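Local structure of attaching and effacing protein, pathogenesis factor (Escherichia coli, 4E9L) at residues Thr212-Val217 and Ala258-Gly263; Leu231-Thr236 and Leu269-Leu274. The protein probably acts as an adhesin of the intimin/invasin family, this piece being a row of immunoglobulin-like domains, probably exposed at the cell surface. All blocks are in the same frame, centred on the assembly; numbering follows the deposited sequence. Where two conformers were deposited one is given.

Contact 1 (Thr212-Val217 and Ala258-Gly263); sequences TTVTLV and ATLTTG
Val214 and Leu260 meet on the buried face of two antiparallel strands, where CG2 of Val214 comes to 3.6 Å from CB of Leu260 and also lies near its CD1. The two side chains cross obliquely. In Val214, CG1 stands anti to the backbone N (chi1 -179°), which leaves CG2 beside that nitrogen and on the flank nearest Leu260. Beneath them the backbones are joined by two hydrogen-bonded pairs. Thr212 and Leu260 exchange N-H and C=O in both directions, the bond from Leu260 N to Thr212 O being 2.9 Å long. Val214 and Ala258 do the same, and there Val214 N reaches Ala258 O at 2.8 Å with an almost straight N-H...O angle of 179°. Between these pairs Thr213 and Thr259 form a non-hydrogen-bonded pair, with CA atoms 4.8 Å apart. Their side chains point to the other face, which is partly exposed. Both keep OG1 beside the backbone N, and one water joins the two hydroxyls, 2.8 Å from Thr213 OG1 and 3.0 Å from Thr259 OG1, so they are linked through solvent rather than directly.

Further out, the buried Thr212, on the same face as Val214, is hydrogen-bonded through OG1 to the carboxylate of Glu203. Backbone bonds tie Thr213 to Ala202 on one flank and Thr259 to Ser246 on the other, which places both strands inside the sheet. Val214 and Ala258 pack on Trp248, and Leu260 reaches Leu269 and Val271 of the facing sheet. Two central antiparallel strands of one sheet, their apolar side chains packed on a second sheet, form the core of an immunoglobulin-like beta-sandwich, here of the invasin domain 3 family.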
loop_
_atom_site.group_PDB
_atom_site.type_symbol
_atom_site.label_atom_id
_atom_site.label_comp_id
_atom_site.label_asym_id
_atom_site.label_seq_id
_atom_site.Cartn_x
_atom_site.Cartn_y
_atom_site.Cartn_z
ATOM N N THR A 212 -0.614 -3.136 8.966
ATOM C CA THR A 212 -0.282 -1.953 8.166
ATOM C C THR A 212 -0.777 -2.169 6.725
ATOM O O THR A 212 -1.177 -3.277 6.369
ATOM C CB THR A 212 1.232 -1.582 8.260
ATOM O OG1 THR A 212 1.422 -0.270 7.719
ATOM C CG2 THR A 212 2.131 -2.533 7.489
ATOM N N THR A 213 -0.757 -1.107 5.912
ATOM C CA THR A 213 -1.155 -1.154 4.517
ATOM C C THR A 213 0.073 -1.279 3.649
ATOM O O THR A 213 1.077 -0.584 3.855
ATOM C CB THR A 213 -1.997 0.080 4.111
ATOM O OG1 THR A 213 -3.116 0.172 4.993
ATOM C CG2 THR A 213 -2.499 -0.026 2.662
ATOM N N VAL A 214 -0.002 -2.193 2.716
ATOM C CA VAL A 214 1.043 -2.429 1.715
ATOM C C VAL A 214 0.496 -1.831 0.426
ATOM O O VAL A 214 -0.648 -2.126 0.078
ATOM C CB VAL A 214 1.330 -3.938 1.532
ATOM C CG1 VAL A 214 2.444 -4.167 0.504
ATOM C CG2 VAL A 214 1.693 -4.575 2.845
ATOM N N THR A 215 1.292 -1.015 -0.283
ATOM C CA THR A 215 0.872 -0.456 -1.579
ATOM C C THR A 215 1.848 -0.955 -2.671
ATOM O O THR A 215 3.076 -0.872 -2.499
ATOM C CB THR A 215 0.849 1.104 -1.544
ATOM O OG1 THR A 215 -0.035 1.570 -0.527
ATOM C CG2 THR A 215 0.384 1.715 -2.866
ATOM N N LEU A 216 1.299 -1.468 -3.781
ATOM C CA LEU A 216 2.079 -1.852 -4.953
ATOM C C LEU A 216 1.720 -0.869 -6.084
ATOM O O LEU A 216 0.542 -0.640 -6.340
ATOM C CB LEU A 216 1.761 -3.294 -5.420
ATOM C CG LEU A 216 2.386 -3.696 -6.794
ATOM C CD1 LEU A 216 3.933 -3.893 -6.689
ATOM C CD2 LEU A 216 1.748 -4.971 -7.330
ATOM N N VAL A 217 2.721 -0.308 -6.763
ATOM C CA VAL A 217 2.462 0.498 -7.950
ATOM C C VAL A 217 3.106 -0.359 -9.067
ATOM O O VAL A 217 4.318 -0.584 -9.069
ATOM C CB VAL A 217 2.948 1.975 -7.871
ATOM C CG1 VAL A 217 2.728 2.675 -9.204
ATOM C CG2 VAL A 217 2.185 2.731 -6.781
ATOM N N ALA A 258 -3.085 -3.793 0.090
ATOM C CA ALA A 258 -3.445 -4.983 0.875
ATOM C C ALA A 258 -3.114 -4.705 2.314
ATOM O O ALA A 258 -2.316 -3.805 2.606
ATOM C CB ALA A 258 -2.671 -6.218 0.380
ATOM N N THR A 259 -3.720 -5.477 3.217
ATOM C CA THR A 259 -3.448 -5.419 4.652
ATOM C C THR A 259 -2.455 -6.501 5.044
ATOM O O THR A 259 -2.690 -7.687 4.811
ATOM C CB THR A 259 -4.729 -5.540 5.481
ATOM O OG1 THR A 259 -5.642 -4.540 5.041
ATOM C CG2 THR A 259 -4.455 -5.379 7.001
ATOM N N LEU A 260 -1.377 -6.089 5.689
ATOM C CA LEU A 260 -0.364 -7.008 6.189
ATOM C C LEU A 260 -0.618 -7.063 7.692
ATOM O O LEU A 260 -0.560 -6.019 8.350
ATOM C CB LEU A 260 1.055 -6.440 5.891
ATOM C CG LEU A 260 2.281 -7.321 6.225
ATOM C CD1 LEU A 260 3.535 -6.742 5.589
ATOM C CD2 LEU A 260 2.544 -7.350 7.718
ATOM N N THR A 261 -0.930 -8.256 8.228
ATOM C CA THR A 261 -1.157 -8.412 9.667
ATOM C C THR A 261 0.043 -9.153 10.251
ATOM O O THR A 261 0.397 -10.222 9.761
ATOM C CB THR A 261 -2.474 -9.171 9.981
ATOM O OG1 THR A 261 -3.563 -8.630 9.228
ATOM C CG2 THR A 261 -2.821 -9.142 11.484
ATOM N N THR A 262 0.656 -8.604 11.292
ATOM C CA THR A 262 1.789 -9.292 11.945
ATOM C C THR A 262 1.226 -10.279 12.972
ATOM O O THR A 262 0.087 -10.125 13.403
ATOM C CB THR A 262 2.707 -8.277 12.657
ATOM O OG1 THR A 262 1.975 -7.703 13.729
ATOM C CG2 THR A 262 3.223 -7.182 11.717
ATOM N N GLY A 263 2.038 -11.254 13.381
ATOM C CA GLY A 263 1.662 -12.192 14.438
ATOM C C GLY A 263 2.400 -11.832 15.720
ATOM O O GLY A 263 2.842 -10.690 15.867
HETATM O O HOH W 1 -4.633 -1.905 6.043
#

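Contact 2 (Leu231-Thr236 and Leu269-Leu274); sequences LSASLT and LRVMPL
An antiparallel ladder joins the edge strand 231-236 to strand 267-275 in one sheet of an immunoglobulin-like sandwich. Three hydrogen-bonded pairs, Ser232 with Leu274, Ser234 with Met272 and Thr236 with Arg270, supply six backbone bonds; Ser234 N lies 2.8 Å from Met272 O. At Ser232 O the amide of Leu274 arrives from above the carbonyl plane, 54° out of it, although its N-H...O angle is 170°. Next to this bond the strands draw close, with Ala233 CA 4.2 Å from Pro273 CA in a non-hydrogen-bonded pair.

On the inward face Leu235 and Val271 lie side by side and point the same way, Leu235 CD2 resting 3.7 Å from Val271 CB. Ala233 and Leu235 pack on Val245 of strand 244-252, in the facing sheet. On the outer face Leu274 leans along the neighbouring strand, its CD1 3.7 Å from Ala233 C and also near Ser234 CB. At the far end Thr236 OG1, held between its own backbone N and carbonyl carbon (chi1 58°), binds a water at 2.7 Å; in one of its two conformers Arg270 crosses Thr236 at about a right angle. With all six backbone bonds made, though distorted near Pro273, the ladder pairs an edge strand with an inner one in the second sheet of the beta-sandwich, its apolar face turned to the first.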
loop_
_atom_site.group_PDB
_atom_site.type_symbol
_atom_site.label_atom_id
_atom_site.label_comp_id
_atom_site.label_asym_id
_atom_site.label_seq_id
_atom_site.Cartn_x
_atom_site.Cartn_y
_atom_site.Cartn_z
ATOM N N LEU A 231 -2.967 -10.673 -7.866
ATOM C CA LEU A 231 -1.755 -10.722 -7.062
ATOM C C LEU A 231 -1.842 -11.591 -5.841
ATOM O O LEU A 231 -2.928 -11.903 -5.346
ATOM C CB LEU A 231 -1.419 -9.286 -6.562
ATOM C CG LEU A 231 -1.314 -8.144 -7.585
ATOM C CD1 LEU A 231 -1.423 -6.811 -6.892
ATOM C CD2 LEU A 231 0.017 -8.213 -8.383
ATOM N N SER A 232 -0.655 -11.934 -5.335
ATOM C CA SER A 232 -0.451 -12.640 -4.079
ATOM C C SER A 232 0.765 -11.996 -3.405
ATOM O O SER A 232 1.186 -10.902 -3.815
ATOM C CB SER A 232 -0.230 -14.133 -4.313
ATOM O OG SER A 232 -0.220 -14.781 -3.053
ATOM N N ALA A 233 1.334 -12.631 -2.382
ATOM C CA ALA A 233 2.497 -12.069 -1.706
ATOM C C ALA A 233 3.326 -13.134 -1.064
ATOM O O ALA A 233 2.828 -14.201 -0.680
ATOM C CB ALA A 233 2.071 -11.029 -0.656
ATOM N N SER A 234 4.599 -12.819 -0.912
ATOM C CA SER A 234 5.571 -13.661 -0.231
ATOM C C SER A 234 6.059 -12.855 0.997
ATOM O O SER A 234 6.395 -11.666 0.865
ATOM C CB SER A 234 6.744 -13.953 -1.166
ATOM O OG SER A 234 7.735 -14.686 -0.474
ATOM N N LEU A 235 6.085 -13.500 2.170
ATOM C CA LEU A 235 6.567 -12.920 3.425
ATOM C C LEU A 235 7.818 -13.683 3.851
ATOM O O LEU A 235 7.806 -14.908 3.868
ATOM C CB LEU A 235 5.495 -13.003 4.545
ATOM C CG LEU A 235 4.213 -12.169 4.370
ATOM C CD1 LEU A 235 3.359 -12.245 5.625
ATOM C CD2 LEU A 235 4.529 -10.677 4.124
ATOM N N THR A 236 8.893 -12.972 4.160
ATOM C CA THR A 236 10.156 -13.592 4.595
ATOM C C THR A 236 10.713 -12.850 5.812
ATOM O O THR A 236 10.246 -11.758 6.140
ATOM C CB THR A 236 11.181 -13.687 3.450
ATOM O OG1 THR A 236 11.439 -12.382 2.932
ATOM C CG2 THR A 236 10.748 -14.625 2.332
ATOM N N LEU A 269 10.742 -8.339 8.935
ATOM C CA LEU A 269 9.744 -8.870 8.023
ATOM C C LEU A 269 9.883 -8.164 6.662
ATOM O O LEU A 269 10.012 -6.940 6.610
ATOM C CB LEU A 269 8.345 -8.597 8.633
ATOM C CG LEU A 269 7.114 -9.064 7.857
ATOM C CD1 LEU A 269 7.217 -10.519 7.511
ATOM C CD2 LEU A 269 5.855 -8.852 8.681
ATOM N N ARG A 270 9.855 -8.940 5.577
ATOM C CA ARG A 270 9.926 -8.414 4.211
ATOM C C ARG A 270 8.715 -8.904 3.442
ATOM O O ARG A 270 8.329 -10.068 3.592
ATOM C CB ARG A 270 11.223 -8.852 3.499
ATOM C CG ARG A 270 12.473 -8.187 4.062
ATOM C CD ARG A 270 13.767 -8.714 3.452
ATOM N NE ARG A 270 13.990 -10.141 3.710
ATOM C CZ ARG A 270 14.479 -10.643 4.839
ATOM N NH1 ARG A 270 14.782 -9.843 5.856
ATOM N NH2 ARG A 270 14.653 -11.950 4.967
ATOM N N VAL A 271 8.100 -8.009 2.643
ATOM C CA VAL A 271 6.932 -8.321 1.844
ATOM C C VAL A 271 7.225 -8.092 0.378
ATOM O O VAL A 271 7.599 -6.989 -0.025
ATOM C CB VAL A 271 5.613 -7.626 2.321
ATOM C CG1 VAL A 271 5.767 -6.120 2.466
ATOM C CG2 VAL A 271 4.418 -7.973 1.413
ATOM N N MET A 272 7.039 -9.137 -0.411
ATOM C CA MET A 272 7.208 -9.078 -1.852
ATOM C C MET A 272 5.861 -9.419 -2.517
ATOM O O MET A 272 5.441 -10.575 -2.452
ATOM C CB MET A 272 8.336 -10.025 -2.315
ATOM C CG MET A 272 8.516 -10.101 -3.847
ATOM S SD MET A 272 8.761 -8.473 -4.610
ATOM C CE MET A 272 10.531 -8.236 -4.225
ATOM N N PRO A 273 5.157 -8.446 -3.146
ATOM C CA PRO A 273 3.944 -8.807 -3.896
ATOM C C PRO A 273 4.379 -9.680 -5.065
ATOM O O PRO A 273 5.513 -9.551 -5.571
ATOM C CB PRO A 273 3.409 -7.466 -4.430
ATOM C CG PRO A 273 4.178 -6.424 -3.719
ATOM C CD PRO A 273 5.502 -7.028 -3.358
ATOM N N LEU A 274 3.508 -10.626 -5.426
ATOM C CA LEU A 274 3.791 -11.578 -6.485
ATOM C C LEU A 274 2.770 -11.492 -7.603
ATOM O O LEU A 274 1.566 -11.394 -7.345
ATOM C CB LEU A 274 3.793 -13.024 -5.942
ATOM C CG LEU A 274 4.762 -13.404 -4.820
ATOM C CD1 LEU A 274 4.396 -14.763 -4.243
ATOM C CD2 LEU A 274 6.205 -13.431 -5.294
HETATM O O HOH W 2 9.787 -11.367 1.062
#

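Contacts 1 and 2 belong to one domain and to its two opposing sheets, their centres about 9 Å apart. Their segments alternate along the chain: 212-217 and 231-236 lie on successive strands, as do 258-263 and 269-274. Contact 1 is buried and joins two inner strands; contact 2 is partly buried and includes an edge strand. Leucines bridge the layers, with Leu260 CD2 3.8 Å from Leu269 CD2 and Leu216 CD2 3.7 Å from Leu231 CD1. The outward chemistry differs: contact 1 carries a water-linked threonine pair, whereas contact 2 mixes serine, threonine, methionine, leucine and arginine.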